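Local coordinates for protein dienelactone hydrolase (PDB 2O2G) that probably acts as a hydrolase of the dienelactone hydrolase family, built on an alpha/beta-hydrolase fold, at residues A[80-83]-A[87-90]; A[100-105]-A[116-121]; A[93-98]-A[129-134]. All blocks are in the same frame, centred on the assembly; numbering follows the deposited sequence.

Followed from the N terminus, the chain first makes contact 1, where the end part of helix 75-84 takes hold of the loop that comes after it, closing a gap of only three residues. Helix 91-107 starts directly beyond and serves both remaining contacts. Its first half, 93-98, opens contact 3, and its second half, 100-105, opens contact 2. Contact 2 closes first, on strand 115-121; contact 3 closes later, on helix 123-134, so contact 2 is nested inside it and nothing crosses. Contacts 2 and 3 meet at Tyr118, while Leu87 and Arg88 of contact 1 pack on Leu93 and Leu94. Together they tie a peripheral helix, two helices packed on the sheet and a central strand.

Contact 1 of 3, residues A[80-83]-A[87-90]; sequences IDLR and LRFD
Asp81, near the end of helix 75-84, meets Leu87 and Arg88 with both oxygens of its carboxylate, one spent on backbone and the other on a charged side chain. CG stands anti to the backbone N (chi1 -179°), which carries the carboxylate toward the loop. The backbone bonds converge on OD1: Leu87 N donates to Asp81 OD1 at 2.9 Å, nearly in line with the C-O bond, and Arg88 N reaches the same OD1 at 2.9 Å from well above the carboxylate plane, both from one face.

The ionic part belongs to OD2. Arg88 NE forms a salt bridge to Asp81 OD2 at 2.8 Å, arriving on the syn side and keeping the oxygen close to the guanidinium plane, the two flat groups turned 39° against each other. A bend at chi3 (63°) turns the guanidinium toward the carboxylate, while Arg88 CG lies over the face of the Phe89 ring, and NH2 adds weak bonds to OD2 and to Asp81 O.

The remaining contacts are van der Waals touches: Leu87 CB lies 3.6 Å from Asp81 OD1, and Arg88 NH2 passes Leu82 CA obliquely at 3.7 Å. With an alanine in place of Asp81, the Leu87 and Arg88 amides would probably lose their shared acceptor and the guanidinium its carboxylate mate.

Residues 87-90 form a type I beta turn, and Asp90 closes it as the N-cap of helix 91-107, bonding Leu93 N. The arrangement is a helix-to-helix connection in which one buried aspartate grips the start of a turn with two backbone bonds and a salt bridge.

Contact 2 of 3, residues A[100-105]-A[116-121]; sequences GATDWL and VGYFGA
The phenol ring of Tyr118 receives Thr102 at its edge: Thr102 OG1 lies in the ring plane, beside the hydroxyl, 3.2 Å from Tyr118 CE1. Leu98, one turn earlier on the same helix, covers one face, its CG 4.1 Å from Tyr118 CZ. At that edge Tyr118 OH donates a hydrogen bond to Thr102 OG1 at 2.7 Å, the two side chains crossing at about a right angle. The threonine oxygen is gripped from two directions, since it also bonds Leu98 O, a relay that satisfies a buried pair of hydroxyls. Thr102 is turned so that OG1 sits beside its backbone N (chi1 -56°), while its methyl, CG2, comes to 4.3 Å from Val116 CG1, near the start of the strand.

Leu105, the next residue of the helix to face the strand, brings CD1 to 4.1 Å from Val116 CG2, so the two branches of Val116 are divided between Thr102 and Leu105.

Segments 100-105 and 116-121 run roughly antiparallel, at 149°, with their axes 10.2 Å apart. Strand 115-121 is central, bonded to strand 36-41 along one side and strand 139-145 along the other, and it leads into what is probably the nucleophile elbow of this fold. The ring of Tyr118 packs on Ala128, Ala131 and Ala132 of helix 123-134, so it fills the join between the two helices and the sheet.

Contact 3 of 3, residues A[93-98]-A[129-134]; sequences LLASRL and LVAAAE
Ala95 and Ala131 face one another where the two helices come nearest, their CA atoms 5.0 Å apart, a separation that their single methyls permit. The methyl of Ala131 is the principal bump. It enters a shallow hollow on helix 93-98 floored by backbone, with CB 3.7 Å from Ala95 O, and walled by Leu98, whose CB and CD2 each stand at 4.1 Å from Ala131 CB. The Ala95 methyl makes a looser wall at 4.4 Å from Ala131 CB.

The methyl of Ala95 in turn rests against Val130, with CG1 of the valine 3.8 Å from Ala95 CB and the branching carbon equally near; a valine CG1 anti to its backbone nitrogen (chi1 175°) is what brings that branch alongside the alanine. Leu98 takes part by its base and one branch: a chi1 of -159° sends CG onward while CD2 stays against the Ala131 methyl.

The axes of segments 93-98 and 129-134 pass 8.3 Å apart and cross at -51°, held by packing, with no polar bond between the two segments.

Helices 91-107 and 123-134 lie on the same side of the central sheet. Beneath the crossing, Leu98 and Ala131 both touch Tyr118 of strand 115-121, and Leu98 also reaches Leu39 and Ala41 of strand 36-41. Val99 of the first helix extends the packing to Ala131 and Glu134.

Contact 1 of 3, residues A[80-83]-A[87-90]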
ATOM      1  N   ILE A  80     -15.546 -13.533  -9.895  1.00 23.52           N
ATOM      2  CA  ILE A  80     -16.624 -14.017  -9.007  1.00 24.09           C
ATOM      3  C   ILE A  80     -17.021 -12.910  -8.054  1.00 23.54           C
ATOM      4  O   ILE A  80     -18.198 -12.673  -7.860  1.00 21.20           O
ATOM      5  CB  ILE A  80     -16.177 -15.269  -8.200  1.00 24.95           C
ATOM      6  CG1 ILE A  80     -15.836 -16.416  -9.156  1.00 25.35           C
ATOM      7  CG2 ILE A  80     -17.232 -15.673  -7.162  1.00 25.40           C
ATOM      8  CD1 ILE A  80     -14.992 -17.497  -8.521  1.00 33.81           C
ATOM      9  N   ASP A  81     -16.008 -12.240  -7.493  1.00 24.91           N
ATOM     10  CA  ASP A  81     -16.175 -11.165  -6.526  1.00 26.67           C
ATOM     11  C   ASP A  81     -16.900  -9.963  -7.108  1.00 29.64           C
ATOM     12  O   ASP A  81     -17.514  -9.183  -6.377  1.00 28.80           O
ATOM     13  CB  ASP A  81     -14.825 -10.731  -5.986  1.00 25.79           C
ATOM     14  CG  ASP A  81     -14.941  -9.636  -4.953  1.00 29.08           C
ATOM     15  OD1 ASP A  81     -15.325  -9.931  -3.807  1.00 27.43           O
ATOM     16  OD2 ASP A  81     -14.639  -8.481  -5.284  1.00 25.35           O
ATOM     17  N   LEU A  82     -16.794  -9.786  -8.420  1.00 32.13           N
ATOM     18  CA  LEU A  82     -17.500  -8.697  -9.087  1.00 32.49           C
ATOM     19  C   LEU A  82     -19.005  -8.849  -8.820  1.00 29.60           C
ATOM     20  O   LEU A  82     -19.707  -7.856  -8.724  1.00 30.51           O
ATOM     21  CB  LEU A  82     -17.178  -8.684 -10.588  1.00 33.75           C
ATOM     22  CG  LEU A  82     -17.745  -7.573 -11.472  1.00 33.87           C
ATOM     23  CD1 LEU A  82     -17.038  -6.263 -11.224  1.00 42.13           C
ATOM     24  CD2 LEU A  82     -17.599  -7.973 -12.923  1.00 34.43           C
ATOM     25  N   ARG A  83     -19.510 -10.072  -8.667  1.00 27.84           N
ATOM     26  CA  ARG A  83     -20.933 -10.278  -8.352  1.00 26.33           C
ATOM     27  C   ARG A  83     -21.217 -10.514  -6.862  1.00 26.93           C
ATOM     28  O   ARG A  83     -22.193 -10.007  -6.322  1.00 24.66           O
ATOM     29  CB  ARG A  83     -21.510 -11.453  -9.140  1.00 28.55           C
ATOM     30  CG  ARG A  83     -21.511 -11.265 -10.652  1.00 33.86           C
ATOM     31  N   LEU A  87     -15.051 -11.456  -1.327  1.00 21.90           N
ATOM     32  CA  LEU A  87     -13.598 -11.394  -1.095  1.00 22.77           C
ATOM     33  C   LEU A  87     -13.025 -10.008  -0.919  1.00 21.78           C
ATOM     34  O   LEU A  87     -12.060  -9.820  -0.159  1.00 23.58           O
ATOM     35  CB  LEU A  87     -12.835 -12.042  -2.263  1.00 25.32           C
ATOM     36  CG  LEU A  87     -13.164 -13.520  -2.540  1.00 22.78           C
ATOM     37  CD1 LEU A  87     -12.452 -13.951  -3.799  1.00 26.88           C
ATOM     38  CD2 LEU A  87     -12.738 -14.395  -1.353  1.00 19.10           C
ATOM     39  N   ARG A  88     -13.590  -9.026  -1.600  1.00 23.87           N
ATOM     40  CA  ARG A  88     -13.008  -7.673  -1.601  1.00 23.82           C
ATOM     41  C   ARG A  88     -12.936  -6.946  -0.220  1.00 24.94           C
ATOM     42  O   ARG A  88     -12.186  -6.006  -0.075  1.00 26.94           O
ATOM     43  CB  ARG A  88     -13.731  -6.755  -2.583  1.00 22.14           C
ATOM     44  CG  ARG A  88     -15.177  -6.446  -2.245  1.00 24.44           C
ATOM     45  CD  ARG A  88     -15.841  -5.502  -3.223  1.00 26.92           C
ATOM     46  NE  ARG A  88     -15.899  -6.106  -4.552  1.00 24.63           N
ATOM     47  CZ  ARG A  88     -16.309  -5.465  -5.638  1.00 33.32           C
ATOM     48  NH1 ARG A  88     -16.744  -4.212  -5.558  1.00 34.76           N
ATOM     49  NH2 ARG A  88     -16.316  -6.078  -6.811  1.00 25.22           N
ATOM     50  N   PHE A  89     -13.736  -7.339   0.757  1.00 24.17           N
ATOM     51  CA  PHE A  89     -13.640  -6.678   2.064  1.00 25.20           C
ATOM     52  C   PHE A  89     -13.016  -7.606   3.116  1.00 26.67           C
ATOM     53  O   PHE A  89     -13.003  -7.257   4.300  1.00 27.48           O
ATOM     54  CB  PHE A  89     -15.021  -6.201   2.546  1.00 26.43           C
ATOM     55  CG  PHE A  89     -15.780  -5.418   1.521  1.00 21.03           C
ATOM     56  CD1 PHE A  89     -15.244  -4.229   1.000  1.00 28.09           C
ATOM     57  CD2 PHE A  89     -17.006  -5.859   1.062  1.00 22.28           C
ATOM     58  CE1 PHE A  89     -15.905  -3.530   0.039  1.00 28.17           C
ATOM     59  CE2 PHE A  89     -17.701  -5.128   0.111  1.00 28.40           C
ATOM     60  CZ  PHE A  89     -17.137  -3.969  -0.405  1.00 24.15           C
ATOM     61  N   ASP A  90     -12.482  -8.757   2.691  1.00 25.68           N
ATOM     62  CA  ASP A  90     -11.931  -9.769   3.615  1.00 27.40           C
ATOM     63  C   ASP A  90     -10.518  -9.357   3.965  1.00 25.99           C
ATOM     64  O   ASP A  90      -9.547  -9.709   3.286  1.00 21.80           O
ATOM     65  CB  ASP A  90     -11.997 -11.155   2.974  1.00 25.36           C
ATOM     66  CG  ASP A  90     -11.601 -12.260   3.912  1.00 30.76           C
ATOM     67  OD1 ASP A  90     -10.828 -12.041   4.880  1.00 27.93           O
ATOM     68  OD2 ASP A  90     -12.086 -13.384   3.658  1.00 22.53           O
TER

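Contact 2 of 3, residues A[100-105]-A[116-121]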
ATOM      1  N   GLY A 100       2.206 -12.556   1.260  1.00 27.65           N
ATOM      2  CA  GLY A 100       2.693 -13.446   0.176  1.00 28.30           C
ATOM      3  C   GLY A 100       3.516 -12.694  -0.867  1.00 24.42           C
ATOM      4  O   GLY A 100       4.619 -13.138  -1.235  1.00 25.50           O
ATOM      5  N   ALA A 101       3.009 -11.560  -1.332  1.00 25.22           N
ATOM      6  CA  ALA A 101       3.766 -10.697  -2.258  1.00 25.74           C
ATOM      7  C   ALA A 101       5.064 -10.147  -1.666  1.00 24.40           C
ATOM      8  O   ALA A 101       6.053  -9.955  -2.386  1.00 26.05           O
ATOM      9  CB  ALA A 101       2.900  -9.545  -2.765  1.00 25.40           C
ATOM     10  N   THR A 102       5.060  -9.868  -0.368  1.00 23.08           N
ATOM     11  CA  THR A 102       6.260  -9.383   0.351  1.00 25.68           C
ATOM     12  C   THR A 102       7.340 -10.491   0.315  1.00 26.66           C
ATOM     13  O   THR A 102       8.471 -10.267  -0.079  1.00 25.36           O
ATOM     14  CB  THR A 102       5.892  -8.953   1.814  1.00 26.56           C
ATOM     15  OG1 THR A 102       4.848  -7.949   1.785  1.00 29.66           O
ATOM     16  CG2 THR A 102       7.103  -8.362   2.535  1.00 24.58           C
ATOM     17  N   ASP A 103       6.938 -11.699   0.675  1.00 27.27           N
ATOM     18  CA  ASP A 103       7.840 -12.859   0.650  1.00 27.64           C
ATOM     19  C   ASP A 103       8.403 -13.107  -0.759  1.00 27.25           C
ATOM     20  O   ASP A 103       9.600 -13.417  -0.917  1.00 24.28           O
ATOM     21  CB  ASP A 103       7.107 -14.097   1.178  1.00 24.14           C
ATOM     22  CG  ASP A 103       6.762 -13.990   2.666  1.00 29.53           C
ATOM     23  OD1 ASP A 103       7.306 -13.086   3.347  1.00 27.91           O
ATOM     24  OD2 ASP A 103       5.974 -14.845   3.166  1.00 25.12           O
ATOM     25  N   TRP A 104       7.573 -12.903  -1.776  1.00 25.80           N
ATOM     26  CA  TRP A 104       8.009 -13.072  -3.172  1.00 25.10           C
ATOM     27  C   TRP A 104       9.112 -12.067  -3.491  1.00 22.95           C
ATOM     28  O   TRP A 104      10.166 -12.454  -4.032  1.00 23.81           O
ATOM     29  CB  TRP A 104       6.846 -12.891  -4.116  1.00 22.06           C
ATOM     30  CG  TRP A 104       7.162 -13.124  -5.560  1.00 21.95           C
ATOM     31  CD1 TRP A 104       7.128 -14.291  -6.231  1.00 23.47           C
ATOM     32  CD2 TRP A 104       7.469 -12.109  -6.513  1.00 21.02           C
ATOM     33  NE1 TRP A 104       7.434 -14.070  -7.560  1.00 26.87           N
ATOM     34  CE2 TRP A 104       7.620 -12.730  -7.753  1.00 23.19           C
ATOM     35  CE3 TRP A 104       7.572 -10.720  -6.437  1.00 25.41           C
ATOM     36  CZ2 TRP A 104       7.945 -12.017  -8.905  1.00 25.66           C
ATOM     37  CZ3 TRP A 104       7.884 -10.001  -7.590  1.00 26.92           C
ATOM     38  CH2 TRP A 104       8.070 -10.656  -8.796  1.00 20.81           C
ATOM     39  N   LEU A 105       8.897 -10.808  -3.107  1.00 26.18           N
ATOM     40  CA  LEU A 105       9.923  -9.766  -3.259  1.00 24.94           C
ATOM     41  C   LEU A 105      11.194 -10.120  -2.485  1.00 26.72           C
ATOM     42  O   LEU A 105      12.293  -9.888  -2.958  1.00 29.26           O
ATOM     43  CB  LEU A 105       9.400  -8.431  -2.726  1.00 26.70           C
ATOM     44  CG  LEU A 105       8.339  -7.754  -3.572  1.00 25.56           C
ATOM     45  CD1 LEU A 105       7.792  -6.520  -2.878  1.00 22.19           C
ATOM     46  CD2 LEU A 105       8.943  -7.472  -4.946  1.00 25.68           C
ATOM     47  N   VAL A 116      11.348  -3.112   1.601  1.00 31.33           N
ATOM     48  CA  VAL A 116       9.934  -3.084   1.327  1.00 31.86           C
ATOM     49  C   VAL A 116       9.162  -2.093   2.168  1.00 31.13           C
ATOM     50  O   VAL A 116       9.318  -2.035   3.385  1.00 34.60           O
ATOM     51  CB  VAL A 116       9.267  -4.462   1.459  1.00 33.51           C
ATOM     52  CG1 VAL A 116       7.753  -4.354   1.229  1.00 32.18           C
ATOM     53  CG2 VAL A 116       9.874  -5.463   0.455  1.00 32.69           C
ATOM     54  N   GLY A 117       8.311  -1.325   1.484  1.00 29.88           N
ATOM     55  CA  GLY A 117       7.353  -0.428   2.128  1.00 28.53           C
ATOM     56  C   GLY A 117       5.970  -0.707   1.541  1.00 26.70           C
ATOM     57  O   GLY A 117       5.849  -1.206   0.429  1.00 27.54           O
ATOM     58  N   TYR A 118       4.914  -0.334   2.259  1.00 27.28           N
ATOM     59  CA  TYR A 118       3.563  -0.551   1.761  1.00 27.56           C
ATOM     60  C   TYR A 118       2.816   0.764   1.551  1.00 28.50           C
ATOM     61  O   TYR A 118       2.940   1.734   2.371  1.00 27.73           O
ATOM     62  CB  TYR A 118       2.713  -1.384   2.724  1.00 28.17           C
ATOM     63  CG  TYR A 118       3.107  -2.825   3.023  1.00 22.96           C
ATOM     64  CD1 TYR A 118       3.816  -3.610   2.137  1.00 23.87           C
ATOM     65  CD2 TYR A 118       2.638  -3.422   4.177  1.00 26.26           C
ATOM     66  CE1 TYR A 118       4.111  -4.930   2.440  1.00 24.76           C
ATOM     67  CE2 TYR A 118       2.899  -4.740   4.481  1.00 33.17           C
ATOM     68  CZ  TYR A 118       3.624  -5.496   3.626  1.00 28.76           C
ATOM     69  OH  TYR A 118       3.863  -6.798   3.999  1.00 24.84           O
ATOM     70  N   PHE A 119       2.081   0.816   0.449  1.00 29.21           N
ATOM     71  CA  PHE A 119       1.180   1.932   0.163  1.00 29.97           C
ATOM     72  C   PHE A 119      -0.178   1.310   0.065  1.00 29.18           C
ATOM     73  O   PHE A 119      -0.472   0.635  -0.923  1.00 31.65           O
ATOM     74  CB  PHE A 119       1.548   2.713  -1.098  1.00 29.40           C
ATOM     75  CG  PHE A 119       0.628   3.899  -1.350  1.00 26.98           C
ATOM     76  CD1 PHE A 119      -0.608   3.730  -1.976  1.00 29.62           C
ATOM     77  CD2 PHE A 119       0.982   5.172  -0.947  1.00 22.46           C
ATOM     78  CE1 PHE A 119      -1.473   4.844  -2.192  1.00 22.57           C
ATOM     79  CE2 PHE A 119       0.110   6.284  -1.133  1.00 25.55           C
ATOM     80  CZ  PHE A 119      -1.097   6.125  -1.744  1.00 27.36           C
ATOM     81  N   GLY A 120      -1.014   1.523   1.086  1.00 26.61           N
ATOM     82  CA  GLY A 120      -2.314   0.927   1.112  1.00 26.75           C
ATOM     83  C   GLY A 120      -3.379   1.967   0.853  1.00 29.20           C
ATOM     84  O   GLY A 120      -3.407   2.969   1.558  1.00 29.52           O
ATOM     85  N   ALA A 121      -4.255   1.713  -0.127  1.00 24.78           N
ATOM     86  CA  ALA A 121      -5.296   2.659  -0.529  1.00 28.60           C
ATOM     87  C   ALA A 121      -6.677   2.231  -0.027  1.00 28.26           C
ATOM     88  O   ALA A 121      -7.096   1.069  -0.238  1.00 29.70           O
ATOM     89  CB  ALA A 121      -5.322   2.791  -2.034  1.00 26.52           C
TER

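Contact 3 of 3, residues A[93-98]-A[129-134]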
ATOM      1  N   LEU A  93      -7.742 -12.131   4.351  1.00 26.81           N
ATOM      2  CA  LEU A  93      -7.283 -12.640   3.084  1.00 28.42           C
ATOM      3  C   LEU A  93      -6.384 -11.614   2.392  1.00 25.61           C
ATOM      4  O   LEU A  93      -5.304 -11.939   1.970  1.00 26.04           O
ATOM      5  CB  LEU A  93      -8.469 -12.919   2.185  1.00 24.95           C
ATOM      6  CG  LEU A  93      -8.137 -13.488   0.807  1.00 34.44           C
ATOM      7  CD1 LEU A  93      -7.563 -14.876   0.905  1.00 31.66           C
ATOM      8  CD2 LEU A  93      -9.406 -13.534  -0.020  1.00 38.34           C
ATOM      9  N   LEU A  94      -6.828 -10.370   2.309  1.00 23.73           N
ATOM     10  CA  LEU A  94      -6.069  -9.361   1.570  1.00 26.60           C
ATOM     11  C   LEU A  94      -4.710  -9.203   2.212  1.00 23.48           C
ATOM     12  O   LEU A  94      -3.704  -9.098   1.525  1.00 26.05           O
ATOM     13  CB  LEU A  94      -6.816  -8.024   1.500  1.00 27.72           C
ATOM     14  CG  LEU A  94      -8.186  -8.046   0.802  1.00 30.24           C
ATOM     15  CD1 LEU A  94      -8.852  -6.701   1.077  1.00 32.33           C
ATOM     16  CD2 LEU A  94      -8.053  -8.340  -0.705  1.00 29.97           C
ATOM     17  N   ALA A  95      -4.656  -9.226   3.540  1.00 22.12           N
ATOM     18  CA  ALA A  95      -3.362  -9.086   4.222  1.00 23.77           C
ATOM     19  C   ALA A  95      -2.468 -10.284   3.971  1.00 22.90           C
ATOM     20  O   ALA A  95      -1.221 -10.147   3.848  1.00 24.74           O
ATOM     21  CB  ALA A  95      -3.538  -8.879   5.707  1.00 24.78           C
ATOM     22  N   SER A  96      -3.069 -11.461   3.882  1.00 23.71           N
ATOM     23  CA  SER A  96      -2.264 -12.640   3.635  1.00 24.88           C
ATOM     24  C   SER A  96      -1.691 -12.541   2.234  1.00 23.01           C
ATOM     25  O   SER A  96      -0.586 -12.976   1.993  1.00 20.33           O
ATOM     26  CB  SER A  96      -3.061 -13.945   3.766  1.00 25.26           C
ATOM     27  OG  SER A  96      -3.910 -14.131   2.632  1.00 34.71           O
ATOM     28  N   ARG A  97      -2.451 -12.002   1.302  1.00 21.79           N
ATOM     29  CA  ARG A  97      -1.965 -11.866  -0.072  1.00 24.20           C
ATOM     30  C   ARG A  97      -0.818 -10.897  -0.138  1.00 24.11           C
ATOM     31  O   ARG A  97       0.160 -11.133  -0.825  1.00 25.91           O
ATOM     32  CB  ARG A  97      -3.114 -11.439  -1.013  1.00 23.22           C
ATOM     33  CG  ARG A  97      -4.218 -12.486  -1.100  1.00 29.56           C
ATOM     34  CD  ARG A  97      -3.683 -13.670  -1.890  1.00 30.43           C
ATOM     35  NE  ARG A  97      -4.575 -14.786  -1.908  1.00 30.96           N
ATOM     36  CZ  ARG A  97      -5.658 -14.869  -2.662  1.00 32.96           C
ATOM     37  NH1 ARG A  97      -5.994 -13.891  -3.476  1.00 23.53           N
ATOM     38  NH2 ARG A  97      -6.402 -15.946  -2.576  1.00 27.49           N
ATOM     39  N   LEU A  98      -0.918  -9.824   0.620  1.00 27.86           N
ATOM     40  CA  LEU A  98       0.165  -8.821   0.695  1.00 27.99           C
ATOM     41  C   LEU A  98       1.424  -9.423   1.363  1.00 28.53           C
ATOM     42  O   LEU A  98       2.541  -9.204   0.893  1.00 27.87           O
ATOM     43  CB  LEU A  98      -0.341  -7.616   1.461  1.00 27.26           C
ATOM     44  CG  LEU A  98       0.346  -6.272   1.280  1.00 39.05           C
ATOM     45  CD1 LEU A  98       0.485  -5.920  -0.208  1.00 36.95           C
ATOM     46  CD2 LEU A  98      -0.499  -5.252   2.010  1.00 42.09           C
ATOM     47  N   LEU A 129      -1.509  -2.598   7.188  1.00 23.46           N
ATOM     48  CA  LEU A 129      -1.094  -2.596   8.579  1.00 24.65           C
ATOM     49  C   LEU A 129      -1.133  -3.994   9.155  1.00 24.77           C
ATOM     50  O   LEU A 129      -0.271  -4.335   9.954  1.00 25.72           O
ATOM     51  CB  LEU A 129      -1.923  -1.630   9.430  1.00 26.83           C
ATOM     52  CG  LEU A 129      -1.632  -0.187   8.991  1.00 31.02           C
ATOM     53  CD1 LEU A 129      -2.762   0.720   9.375  1.00 33.98           C
ATOM     54  CD2 LEU A 129      -0.289   0.330   9.540  1.00 27.71           C
ATOM     55  N   VAL A 130      -2.131  -4.802   8.780  1.00 25.23           N
ATOM     56  CA  VAL A 130      -2.206  -6.177   9.308  1.00 24.14           C
ATOM     57  C   VAL A 130      -1.018  -6.999   8.804  1.00 26.24           C
ATOM     58  O   VAL A 130      -0.408  -7.754   9.559  1.00 26.80           O
ATOM     59  CB  VAL A 130      -3.559  -6.876   8.982  1.00 27.82           C
ATOM     60  CG1 VAL A 130      -3.546  -8.343   9.445  1.00 30.20           C
ATOM     61  CG2 VAL A 130      -4.706  -6.138   9.635  1.00 25.64           C
ATOM     62  N   ALA A 131      -0.678  -6.828   7.525  1.00 26.80           N
ATOM     63  CA  ALA A 131       0.470  -7.499   6.937  1.00 28.92           C
ATOM     64  C   ALA A 131       1.819  -7.058   7.564  1.00 29.12           C
ATOM     65  O   ALA A 131       2.691  -7.888   7.823  1.00 29.76           O
ATOM     66  CB  ALA A 131       0.492  -7.255   5.417  1.00 27.75           C
ATOM     67  N   ALA A 132       1.972  -5.755   7.801  1.00 27.08           N
ATOM     68  CA  ALA A 132       3.186  -5.193   8.381  1.00 25.11           C
ATOM     69  C   ALA A 132       3.480  -5.788   9.760  1.00 26.12           C
ATOM     70  O   ALA A 132       4.634  -6.068  10.086  1.00 28.37           O
ATOM     71  CB  ALA A 132       3.069  -3.660   8.444  1.00 25.54           C
ATOM     72  N   ALA A 133       2.434  -5.991  10.555  1.00 25.60           N
ATOM     73  CA  ALA A 133       2.549  -6.607  11.877  1.00 26.21           C
ATOM     74  C   ALA A 133       3.019  -8.061  11.788  1.00 28.22           C
ATOM     75  O   ALA A 133       3.620  -8.553  12.742  1.00 26.00           O
ATOM     76  CB  ALA A 133       1.260  -6.526  12.588  1.00 23.08           C
ATOM     77  N   GLU A 134       2.732  -8.731  10.661  1.00 27.81           N
ATOM     78  CA  GLU A 134       3.198 -10.106  10.370  1.00 29.72           C
ATOM     79  C   GLU A 134       4.640 -10.203   9.821  1.00 30.32           C
ATOM     80  O   GLU A 134       5.199 -11.303   9.806  1.00 29.25           O
ATOM     81  CB  GLU A 134       2.304 -10.814   9.340  1.00 28.91           C
ATOM     82  CG  GLU A 134       0.879 -10.965   9.725  1.00 33.46           C
ATOM     83  CD  GLU A 134       0.719 -11.752  10.970  1.00 44.40           C
ATOM     84  OE1 GLU A 134       1.331 -12.847  11.057  1.00 48.16           O
ATOM     85  OE2 GLU A 134      -0.013 -11.274  11.864  1.00 48.96           O
TER